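Local coordinates for Protease/Reverse transcriptase/ribonuclease H (Eastern chimpanzee simian foamy virus, PDB 7KSF), which joins an aspartic protease to a reverse transcriptase and ribonuclease H, and probably processes viral polyprotein and copies the foamy virus RNA genome into DNA, at residues 135-143 against 177-186; 448-459 against 512-523. The protein carries 1 engineered substitution. All blocks are in the same frame, centred on the assembly; numbering follows the deposited sequence.

In the fold
Contacts 1 and 2 follow one another along the chain and lie on opposite sides of its centre, with about 34 Å between their nearest atoms. They share no helix or strand. Contact 1 is small and largely buried, and sets an irregular loop against the end of helix 171-184; its polar links run from one glutamine side chain to backbone atoms. Contact 2 is larger and partly buried, and pairs two parallel strands of an RNase H-like sheet mainly through backbone bonds, with arginines at the end where the strands begin. That sheet has the same strand order as the one containing strand 590-597, which supplies Gly596 to the calcium site, Glu642 coming from helix 638-654.

Contact 1: residues 135-143 against 177-186; sequences QHWENQVGH and VIDDLLKQGV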
loop_
_atom_site.group_PDB
_atom_site.type_symbol
_atom_site.label_atom_id
_atom_site.label_comp_id
_atom_site.label_asym_id
_atom_site.label_seq_id
_atom_site.Cartn_x
_atom_site.Cartn_y
_atom_site.Cartn_z
ATOM N N GLN A 135 -4.753 17.396 -4.073
ATOM C CA GLN A 135 -4.491 17.321 -5.502
ATOM C C GLN A 135 -5.818 17.292 -6.249
ATOM O O GLN A 135 -6.644 16.400 -6.026
ATOM C CB GLN A 135 -3.660 16.088 -5.846
ATOM C CG GLN A 135 -3.081 16.135 -7.248
ATOM C CD GLN A 135 -2.798 14.762 -7.816
ATOM O OE1 GLN A 135 -2.948 13.748 -7.134
ATOM N NE2 GLN A 135 -2.391 14.720 -9.078
ATOM N N HIS A 136 -6.024 18.272 -7.125
ATOM C CA HIS A 136 -7.230 18.349 -7.937
ATOM C C HIS A 136 -7.039 17.799 -9.342
ATOM O O HIS A 136 -7.925 17.112 -9.856
ATOM C CB HIS A 136 -7.711 19.800 -8.020
ATOM C CG HIS A 136 -8.020 20.411 -6.691
ATOM N ND1 HIS A 136 -9.305 20.526 -6.208
ATOM C CD2 HIS A 136 -7.210 20.934 -5.740
ATOM C CE1 HIS A 136 -9.274 21.099 -5.018
ATOM N NE2 HIS A 136 -8.016 21.358 -4.711
ATOM N N TRP A 137 -5.906 18.087 -9.977
ATOM C CA TRP A 137 -5.633 17.616 -11.326
ATOM C C TRP A 137 -4.676 16.435 -11.280
ATOM O O TRP A 137 -3.823 16.350 -10.390
ATOM C CB TRP A 137 -5.035 18.727 -12.189
ATOM C CG TRP A 137 -5.867 19.963 -12.237
ATOM C CD1 TRP A 137 -5.758 21.055 -11.428
ATOM C CD2 TRP A 137 -6.942 20.234 -13.139
ATOM N NE1 TRP A 137 -6.700 21.992 -11.770
ATOM C CE2 TRP A 137 -7.442 21.509 -12.818
ATOM C CE3 TRP A 137 -7.531 19.519 -14.184
ATOM C CZ2 TRP A 137 -8.503 22.090 -13.509
ATOM C CZ3 TRP A 137 -8.581 20.095 -14.866
ATOM C CH2 TRP A 137 -9.058 21.363 -14.528
ATOM N N GLU A 138 -4.824 15.522 -12.234
ATOM C CA GLU A 138 -3.832 14.471 -12.393
ATOM C C GLU A 138 -2.508 15.083 -12.835
ATOM O O GLU A 138 -2.479 16.053 -13.600
ATOM C CB GLU A 138 -4.302 13.431 -13.408
ATOM C CG GLU A 138 -5.505 12.610 -12.961
ATOM C CD GLU A 138 -5.734 11.391 -13.838
ATOM O OE1 GLU A 138 -4.898 11.133 -14.727
ATOM O OE2 GLU A 138 -6.749 10.691 -13.636
ATOM N N ASN A 139 -1.465 14.620 -12.392
ATOM C CA ASN A 139 -0.105 15.090 -12.668
ATOM C C ASN A 139 0.129 16.510 -12.163
ATOM O O ASN A 139 1.086 17.171 -12.578
ATOM C CB ASN A 139 0.221 14.993 -14.159
ATOM C CG ASN A 139 -0.197 13.668 -14.756
ATOM O OD1 ASN A 139 -0.880 13.619 -15.776
ATOM N ND2 ASN A 139 0.202 12.579 -14.109
ATOM N N GLN A 140 -0.737 16.988 -11.275
ATOM C CA GLN A 140 -0.564 18.304 -10.673
ATOM C C GLN A 140 0.564 18.273 -9.650
ATOM O O GLN A 140 0.630 17.380 -8.802
ATOM C CB GLN A 140 -1.866 18.749 -10.010
ATOM C CG GLN A 140 -1.696 19.806 -8.944
ATOM C CD GLN A 140 -2.991 20.099 -8.218
ATOM O OE1 GLN A 140 -4.024 19.487 -8.494
ATOM N NE2 GLN A 140 -2.943 21.037 -7.282
ATOM N N VAL A 141 1.465 19.253 -9.741
ATOM C CA VAL A 141 2.586 19.379 -8.821
ATOM C C VAL A 141 2.595 20.789 -8.246
ATOM O O VAL A 141 2.011 21.719 -8.806
ATOM C CB VAL A 141 3.944 19.069 -9.488
ATOM C CG1 VAL A 141 3.917 17.698 -10.134
ATOM C CG2 VAL A 141 4.288 20.140 -10.509
ATOM N N GLY A 142 3.280 20.938 -7.116
ATOM C CA GLY A 142 3.382 22.213 -6.432
ATOM C C GLY A 142 4.779 22.794 -6.526
ATOM O O GLY A 142 5.757 22.065 -6.711
ATOM N N HIS A 143 4.870 24.115 -6.406
ATOM C CA HIS A 143 6.151 24.804 -6.396
ATOM C C HIS A 143 6.621 25.006 -4.962
ATOM O O HIS A 143 5.833 25.361 -4.081
ATOM C CB HIS A 143 6.055 26.156 -7.110
ATOM C CG HIS A 143 7.343 26.919 -7.135
ATOM N ND1 HIS A 143 8.464 26.468 -7.798
ATOM C CD2 HIS A 143 7.687 28.105 -6.578
ATOM C CE1 HIS A 143 9.443 27.343 -7.647
ATOM N NE2 HIS A 143 8.998 28.344 -6.910
ATOM N N VAL A 177 0.894 13.274 -19.620
ATOM C CA VAL A 177 1.789 13.657 -18.533
ATOM C C VAL A 177 2.901 14.559 -19.050
ATOM O O VAL A 177 3.271 15.545 -18.400
ATOM C CB VAL A 177 2.347 12.397 -17.847
ATOM C CG1 VAL A 177 3.158 12.770 -16.619
ATOM C CG2 VAL A 177 1.214 11.453 -17.480
ATOM N N ILE A 178 3.452 14.240 -20.224
ATOM C CA ILE A 178 4.460 15.106 -20.832
ATOM C C ILE A 178 3.900 16.504 -21.050
ATOM O O ILE A 178 4.570 17.504 -20.775
ATOM C CB ILE A 178 4.972 14.496 -22.149
ATOM C CG1 ILE A 178 5.516 13.085 -21.920
ATOM C CG2 ILE A 178 6.060 15.373 -22.746
ATOM C CD1 ILE A 178 6.800 13.059 -21.134
ATOM N N ASP A 179 2.659 16.598 -21.532
ATOM C CA ASP A 179 2.056 17.904 -21.775
ATOM C C ASP A 179 1.841 18.664 -20.472
ATOM O O ASP A 179 2.153 19.857 -20.380
ATOM C CB ASP A 179 0.736 17.744 -22.528
ATOM C CG ASP A 179 0.935 17.358 -23.981
ATOM O OD1 ASP A 179 2.098 17.352 -24.441
ATOM O OD2 ASP A 179 -0.070 17.078 -24.666
ATOM N N ASP A 180 1.307 17.989 -19.452
ATOM C CA ASP A 180 1.009 18.669 -18.196
ATOM C C ASP A 180 2.278 19.189 -17.528
ATOM O O ASP A 180 2.314 20.332 -17.059
ATOM C CB ASP A 180 0.246 17.725 -17.262
ATOM C CG ASP A 180 -1.158 17.422 -17.760
ATOM O OD1 ASP A 180 -1.809 18.341 -18.296
ATOM O OD2 ASP A 180 -1.610 16.269 -17.623
ATOM N N LEU A 181 3.330 18.369 -17.482
ATOM C CA LEU A 181 4.578 18.807 -16.865
ATOM C C LEU A 181 5.229 19.920 -17.670
ATOM O O LEU A 181 5.767 20.873 -17.095
ATOM C CB LEU A 181 5.532 17.625 -16.717
ATOM C CG LEU A 181 4.989 16.497 -15.840
ATOM C CD1 LEU A 181 6.001 15.377 -15.748
ATOM C CD2 LEU A 181 4.631 17.017 -14.459
ATOM N N LEU A 182 5.204 19.813 -18.999
ATOM C CA LEU A 182 5.649 20.924 -19.828
ATOM C C LEU A 182 4.816 22.164 -19.553
ATOM O O LEU A 182 5.339 23.283 -19.500
ATOM C CB LEU A 182 5.567 20.554 -21.310
ATOM C CG LEU A 182 6.616 19.614 -21.892
ATOM C CD1 LEU A 182 6.157 19.146 -23.260
ATOM C CD2 LEU A 182 7.969 20.297 -21.984
ATOM N N LYS A 183 3.507 21.979 -19.368
ATOM C CA LYS A 183 2.629 23.113 -19.106
ATOM C C LYS A 183 2.958 23.755 -17.767
ATOM O O LYS A 183 2.940 24.984 -17.638
ATOM C CB LYS A 183 1.167 22.666 -19.147
ATOM C CG LYS A 183 0.171 23.784 -19.436
ATOM C CD LYS A 183 -1.223 23.227 -19.680
ATOM C CE LYS A 183 -2.093 24.219 -20.432
ATOM N NZ LYS A 183 -3.499 23.748 -20.561
ATOM N N GLN A 184 3.272 22.938 -16.763
ATOM C CA GLN A 184 3.705 23.431 -15.463
ATOM C C GLN A 184 5.174 23.816 -15.437
ATOM O O GLN A 184 5.648 24.321 -14.414
ATOM C CB GLN A 184 3.441 22.377 -14.391
ATOM C CG GLN A 184 1.994 21.970 -14.289
ATOM C CD GLN A 184 1.782 20.872 -13.281
ATOM O OE1 GLN A 184 1.619 21.133 -12.090
ATOM N NE2 GLN A 184 1.790 19.631 -13.750
ATOM N N GLY A 185 5.902 23.583 -16.524
ATOM C CA GLY A 185 7.317 23.880 -16.550
ATOM C C GLY A 185 8.189 22.882 -15.831
ATOM O O GLY A 185 9.383 23.141 -15.655
ATOM N N VAL A 186 7.629 21.750 -15.399
ATOM C CA VAL A 186 8.444 20.712 -14.783
ATOM C C VAL A 186 9.440 20.153 -15.791
ATOM O O VAL A 186 10.574 19.814 -15.436
ATOM C CB VAL A 186 7.539 19.610 -14.197
ATOM C CG1 VAL A 186 8.353 18.636 -13.360
ATOM C CG2 VAL A 186 6.431 20.236 -13.370
#
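The side-chain amide of Gln184 holds the backbone of 139-141 at two points. NE2 donates to Asn139 O at 2.8 Å, with that oxygen close to the amide plane, while Val141 N donates to Gln184 OE1 at 3.0 Å, lying in the carbonyl plane on a lone pair at a nearly straight N-H...O angle of 166°. The amide thus reads one O and one N-H two residues apart, much as one residue of a parallel strand would. This happens where helix 171-184 ends in a Schellman motif, with Gly185 at positive phi. CG of Gln184 lies beside its own backbone N (chi1 -58°) and the chain runs out extended, which carries the amide to the loop; a weak bond from NE2 to Asp180 O at 3.4 Å ties it back to the helix.

The loop presents these atoms through a type II turn, Trp137 to Gln140, with Asn139 in the positive-phi position. Gln140 OE1 braces the turn by accepting from His136 N at 2.7 Å and from Trp137 N. Along the helix, Asn139 crosses Val177 at about a right angle, and Asp180 OD1 is hydrogen-bonded to Thr97 OG1. Past the glutamine, Val141 also faces Val186, whose side chain touches Trp277 on strand 273-277, and the two valines meet through their CG2 methyls at 3.6 Å.

Contact 2: residues 448-459 against 512-523; sequences RLPEQRLVIKVN and LAMGQEILVYSP
Leu519 CD1 sits over one face of the Arg453 guanidinium, 3.2 Å above its plane and offset toward the rim. At the edge of the same group lies Glu517 OE1, 4.1 Å from Arg453 NH1 and too far for a salt bridge; the true ionic partner of Arg453 is Glu472, reached by NH2. A bend at chi3 (-63°) lays the arginine's end across the leucine. The Arg448 guanidinium has Leu454 CD1 over the centre of one face, and at its edge NH2 makes a weak bond to Ala513 O, 3.3 Å away, near the end of helix 494-513. On the Tyr521 ring, Ile456 O lies at the edge, and Val455 CG1 approaches CD1 obliquely.

Alongside these groups strand 454-460, the middle one of five (order 3-2-1-4-5), pairs in parallel with 518-522. The order and the family identify an RNase H-like fold, consistent with the connection domain of reverse transcriptases. The segment axes pass 4.7 Å apart at 23°. Leu454 and Ile456 both use N and O across the pair: Leu519 N donates to Leu454 O at 3.0 Å and Tyr521 N to Ile456 O at 2.8 Å, whereas the bond from Leu454 N to Glu517 O is weak. Val455 and Lys457 bond instead to strand 464-471, the antiparallel neighbour.

Leu454, Ile456, Ile518 and Val520 share the face covered by helix 494-513, where Ile456 CD1 meets Ile518 CG2 at 3.7 Å. Val455, Lys457, Leu519 and Tyr521 form the other face, and Lys457 makes a cation-pi contact with Tyr470. The chemistry therefore implies a pairing fixed in register by backbone bonds, with apolar packing beneath the helix and a reverse face that mixes buried aliphatic groups with Tyr521 and the charges of Lys457 and Arg453.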
loop_
_atom_site.group_PDB
_atom_site.type_symbol
_atom_site.label_atom_id
_atom_site.label_comp_id
_atom_site.label_asym_id
_atom_site.label_seq_id
_atom_site.Cartn_x
_atom_site.Cartn_y
_atom_site.Cartn_z
ATOM N N ARG A 448 17.323 -17.041 22.799
ATOM C CA ARG A 448 18.223 -16.096 22.150
ATOM C C ARG A 448 19.452 -15.856 23.021
ATOM O O ARG A 448 19.334 -15.613 24.227
ATOM C CB ARG A 448 17.491 -14.781 21.876
ATOM C CG ARG A 448 18.383 -13.610 21.460
ATOM C CD ARG A 448 19.103 -13.878 20.146
ATOM N NE ARG A 448 19.979 -12.772 19.771
ATOM C CZ ARG A 448 20.819 -12.803 18.742
ATOM N NH1 ARG A 448 20.901 -13.888 17.985
ATOM N NH2 ARG A 448 21.581 -11.753 18.471
ATOM N N LEU A 449 20.633 -15.929 22.413
ATOM C CA LEU A 449 21.887 -15.747 23.135
ATOM C C LEU A 449 22.528 -14.431 22.729
ATOM O O LEU A 449 22.819 -14.230 21.543
ATOM C CB LEU A 449 22.841 -16.909 22.863
ATOM C CG LEU A 449 22.257 -18.303 23.092
ATOM C CD1 LEU A 449 23.301 -19.374 22.824
ATOM C CD2 LEU A 449 21.703 -18.428 24.502
ATOM N N PRO A 450 22.766 -13.511 23.671
ATOM C CA PRO A 450 23.357 -12.213 23.300
ATOM C C PRO A 450 24.766 -12.311 22.744
ATOM O O PRO A 450 25.245 -11.342 22.145
ATOM C CB PRO A 450 23.332 -11.426 24.619
ATOM C CG PRO A 450 22.306 -12.113 25.460
ATOM C CD PRO A 450 22.395 -13.562 25.093
ATOM N N GLU A 451 25.447 -13.446 22.921
ATOM C CA GLU A 451 26.799 -13.580 22.388
ATOM C C GLU A 451 26.780 -13.926 20.904
ATOM O O GLU A 451 27.410 -13.240 20.092
ATOM C CB GLU A 451 27.571 -14.638 23.179
ATOM C CG GLU A 451 28.806 -15.190 22.472
ATOM C CD GLU A 451 30.018 -14.275 22.557
ATOM O OE1 GLU A 451 29.849 -13.037 22.602
ATOM O OE2 GLU A 451 31.150 -14.800 22.578
ATOM N N GLN A 452 26.067 -14.986 20.532
ATOM C CA GLN A 452 26.040 -15.420 19.143
ATOM C C GLN A 452 25.275 -14.429 18.275
ATOM O O GLN A 452 24.319 -13.785 18.714
ATOM C CB GLN A 452 25.412 -16.809 19.023
ATOM C CG GLN A 452 26.187 -17.909 19.725
ATOM C CD GLN A 452 25.727 -19.293 19.314
ATOM O OE1 GLN A 452 24.959 -19.449 18.365
ATOM N NE2 GLN A 452 26.199 -20.306 20.026
ATOM N N ARG A 453 25.713 -14.309 17.023
ATOM C CA ARG A 453 25.062 -13.421 16.075
ATOM C C ARG A 453 23.717 -13.997 15.644
ATOM O O ARG A 453 23.445 -15.194 15.780
ATOM C CB ARG A 453 25.957 -13.190 14.858
ATOM C CG ARG A 453 27.310 -12.590 15.202
ATOM C CD ARG A 453 28.170 -12.416 13.963
ATOM N NE ARG A 453 28.478 -13.693 13.327
ATOM C CZ ARG A 453 29.180 -13.815 12.205
ATOM N NH1 ARG A 453 29.649 -12.737 11.594
ATOM N NH2 ARG A 453 29.415 -15.015 11.692
ATOM N N LEU A 454 22.864 -13.122 15.114
ATOM C CA LEU A 454 21.506 -13.493 14.740
ATOM C C LEU A 454 21.498 -14.001 13.302
ATOM O O LEU A 454 21.822 -13.254 12.373
ATOM C CB LEU A 454 20.565 -12.299 14.900
ATOM C CG LEU A 454 19.135 -12.556 15.387
ATOM C CD1 LEU A 454 18.410 -11.237 15.596
ATOM C CD2 LEU A 454 18.363 -13.443 14.424
ATOM N N VAL A 455 21.119 -15.267 13.124
ATOM C CA VAL A 455 21.040 -15.894 11.807
ATOM C C VAL A 455 19.580 -15.977 11.391
ATOM O O VAL A 455 18.733 -16.449 12.162
ATOM C CB VAL A 455 21.686 -17.291 11.814
ATOM C CG1 VAL A 455 21.293 -18.063 10.562
ATOM C CG2 VAL A 455 23.194 -17.169 11.917
ATOM N N ILE A 456 19.284 -15.527 10.175
ATOM C CA ILE A 456 17.927 -15.513 9.645
ATOM C C ILE A 456 17.925 -16.221 8.300
ATOM O O ILE A 456 18.615 -15.787 7.370
ATOM C CB ILE A 456 17.382 -14.083 9.495
ATOM C CG1 ILE A 456 17.543 -13.307 10.801
ATOM C CG2 ILE A 456 15.925 -14.114 9.080
ATOM C CD1 ILE A 456 17.145 -11.859 10.686
ATOM N N LYS A 457 17.155 -17.298 8.196
ATOM C CA LYS A 457 16.975 -18.011 6.938
ATOM C C LYS A 457 15.617 -17.647 6.357
ATOM O O LYS A 457 14.590 -17.787 7.028
ATOM C CB LYS A 457 17.094 -19.522 7.146
ATOM C CG LYS A 457 18.478 -19.976 7.590
ATOM C CD LYS A 457 18.569 -21.495 7.640
ATOM C CE LYS A 457 19.992 -21.959 7.897
ATOM N NZ LYS A 457 20.095 -23.443 7.841
ATOM N N VAL A 458 15.613 -17.169 5.113
ATOM C CA VAL A 458 14.423 -16.588 4.502
ATOM C C VAL A 458 14.125 -17.305 3.191
ATOM O O VAL A 458 14.999 -17.418 2.321
ATOM C CB VAL A 458 14.593 -15.076 4.257
ATOM C CG1 VAL A 458 13.324 -14.495 3.664
ATOM C CG2 VAL A 458 14.944 -14.368 5.555
ATOM N N ASN A 459 12.894 -17.785 3.060
ATOM C CA ASN A 459 12.359 -18.317 1.817
ATOM C C ASN A 459 10.895 -17.899 1.744
ATOM O O ASN A 459 10.307 -17.459 2.737
ATOM C CB ASN A 459 12.515 -19.843 1.743
ATOM C CG ASN A 459 12.618 -20.355 0.319
ATOM O OD1 ASN A 459 12.110 -19.733 -0.614
ATOM N ND2 ASN A 459 13.279 -21.493 0.145
ATOM N N LEU A 512 15.529 -8.441 18.426
ATOM C CA LEU A 512 16.330 -9.563 18.899
ATOM C C LEU A 512 17.824 -9.367 18.684
ATOM O O LEU A 512 18.616 -10.158 19.210
ATOM C CB LEU A 512 15.897 -10.856 18.198
ATOM C CG LEU A 512 14.400 -11.071 17.983
ATOM C CD1 LEU A 512 14.161 -12.342 17.187
ATOM C CD2 LEU A 512 13.664 -11.118 19.311
ATOM N N ALA A 513 18.231 -8.351 17.921
ATOM C CA ALA A 513 19.648 -8.147 17.640
ATOM C C ALA A 513 20.421 -7.852 18.919
ATOM O O ALA A 513 21.402 -8.534 19.237
ATOM C CB ALA A 513 19.827 -7.017 16.626
ATOM N N MET A 514 19.991 -6.827 19.661
ATOM C CA MET A 514 20.620 -6.441 20.924
ATOM C C MET A 514 22.099 -6.111 20.725
ATOM O O MET A 514 22.967 -6.550 21.482
ATOM C CB MET A 514 20.433 -7.526 21.985
ATOM C CG MET A 514 18.992 -7.948 22.187
ATOM S SD MET A 514 18.860 -9.379 23.273
ATOM C CE MET A 514 17.087 -9.607 23.304
ATOM N N GLY A 515 22.380 -5.330 19.684
ATOM C CA GLY A 515 23.738 -4.912 19.402
ATOM C C GLY A 515 24.605 -5.949 18.736
ATOM O O GLY A 515 25.831 -5.813 18.748
ATOM N N GLN A 516 24.012 -6.984 18.150
ATOM C CA GLN A 516 24.748 -8.046 17.479
ATOM C C GLN A 516 24.539 -7.966 15.971
ATOM O O GLN A 516 23.449 -7.613 15.503
ATOM C CB GLN A 516 24.317 -9.423 17.992
ATOM C CG GLN A 516 24.874 -9.764 19.358
ATOM C CD GLN A 516 26.376 -9.962 19.332
ATOM O OE1 GLN A 516 26.940 -10.377 18.319
ATOM N NE2 GLN A 516 27.035 -9.659 20.444
ATOM N N GLU A 517 25.636 -8.217 15.244
ATOM C CA GLU A 517 25.536 -8.259 13.794
ATOM C C GLU A 517 24.582 -9.363 13.360
ATOM O O GLU A 517 24.438 -10.391 14.029
ATOM C CB GLU A 517 26.912 -8.481 13.163
ATOM C CG GLU A 517 27.952 -7.435 13.541
ATOM C CD GLU A 517 29.313 -7.723 12.935
ATOM O OE1 GLU A 517 29.436 -8.702 12.169
ATOM O OE2 GLU A 517 30.264 -6.965 13.227
ATOM N N ILE A 518 23.929 -9.146 12.222
ATOM C CA ILE A 518 22.911 -10.052 11.700
ATOM C C ILE A 518 23.387 -10.591 10.360
ATOM O O ILE A 518 23.757 -9.816 9.470
ATOM C CB ILE A 518 21.550 -9.348 11.553
ATOM C CG1 ILE A 518 21.068 -8.830 12.904
ATOM C CG2 ILE A 518 20.528 -10.286 10.934
ATOM C CD1 ILE A 518 19.748 -8.110 12.834
ATOM N N LEU A 519 23.381 -11.909 10.220
ATOM C CA LEU A 519 23.706 -12.570 8.964
ATOM C C LEU A 519 22.451 -13.249 8.432
ATOM O O LEU A 519 21.783 -13.987 9.163
ATOM C CB LEU A 519 24.829 -13.594 9.147
ATOM C CG LEU A 519 26.270 -13.078 9.198
ATOM C CD1 LEU A 519 26.555 -12.301 10.478
ATOM C CD2 LEU A 519 27.231 -14.242 9.046
ATOM N N VAL A 520 22.133 -12.993 7.169
ATOM C CA VAL A 520 20.917 -13.496 6.548
ATOM C C VAL A 520 21.309 -14.457 5.439
ATOM O O VAL A 520 22.129 -14.123 4.578
ATOM C CB VAL A 520 20.041 -12.354 6.004
ATOM C CG1 VAL A 520 18.773 -12.912 5.383
ATOM C CG2 VAL A 520 19.703 -11.378 7.116
ATOM N N TYR A 521 20.731 -15.651 5.468
ATOM C CA TYR A 521 20.917 -16.637 4.417
ATOM C C TYR A 521 19.672 -16.680 3.546
ATOM O O TYR A 521 18.547 -16.593 4.047
ATOM C CB TYR A 521 21.213 -18.017 5.007
ATOM C CG TYR A 521 22.539 -18.079 5.734
ATOM C CD1 TYR A 521 22.652 -17.640 7.047
ATOM C CD2 TYR A 521 23.674 -18.570 5.108
ATOM C CE1 TYR A 521 23.856 -17.691 7.714
ATOM C CE2 TYR A 521 24.887 -18.625 5.769
ATOM C CZ TYR A 521 24.972 -18.185 7.071
ATOM O OH TYR A 521 26.174 -18.236 7.733
ATOM N N SER A 522 19.882 -16.814 2.240
ATOM C CA SER A 522 18.806 -16.664 1.275
ATOM C C SER A 522 19.135 -17.477 0.031
ATOM O O SER A 522 20.314 -17.698 -0.266
ATOM C CB SER A 522 18.608 -15.188 0.909
ATOM O OG SER A 522 19.850 -14.508 0.892
ATOM N N PRO A 523 18.118 -17.933 -0.706
ATOM C CA PRO A 523 18.381 -18.662 -1.957
ATOM C C PRO A 523 18.993 -17.814 -3.055
ATOM O O PRO A 523 19.198 -18.328 -4.160
ATOM C CB PRO A 523 16.984 -19.160 -2.378
ATOM C CG PRO A 523 16.115 -18.983 -1.178
ATOM C CD PRO A 523 16.682 -17.845 -0.404
#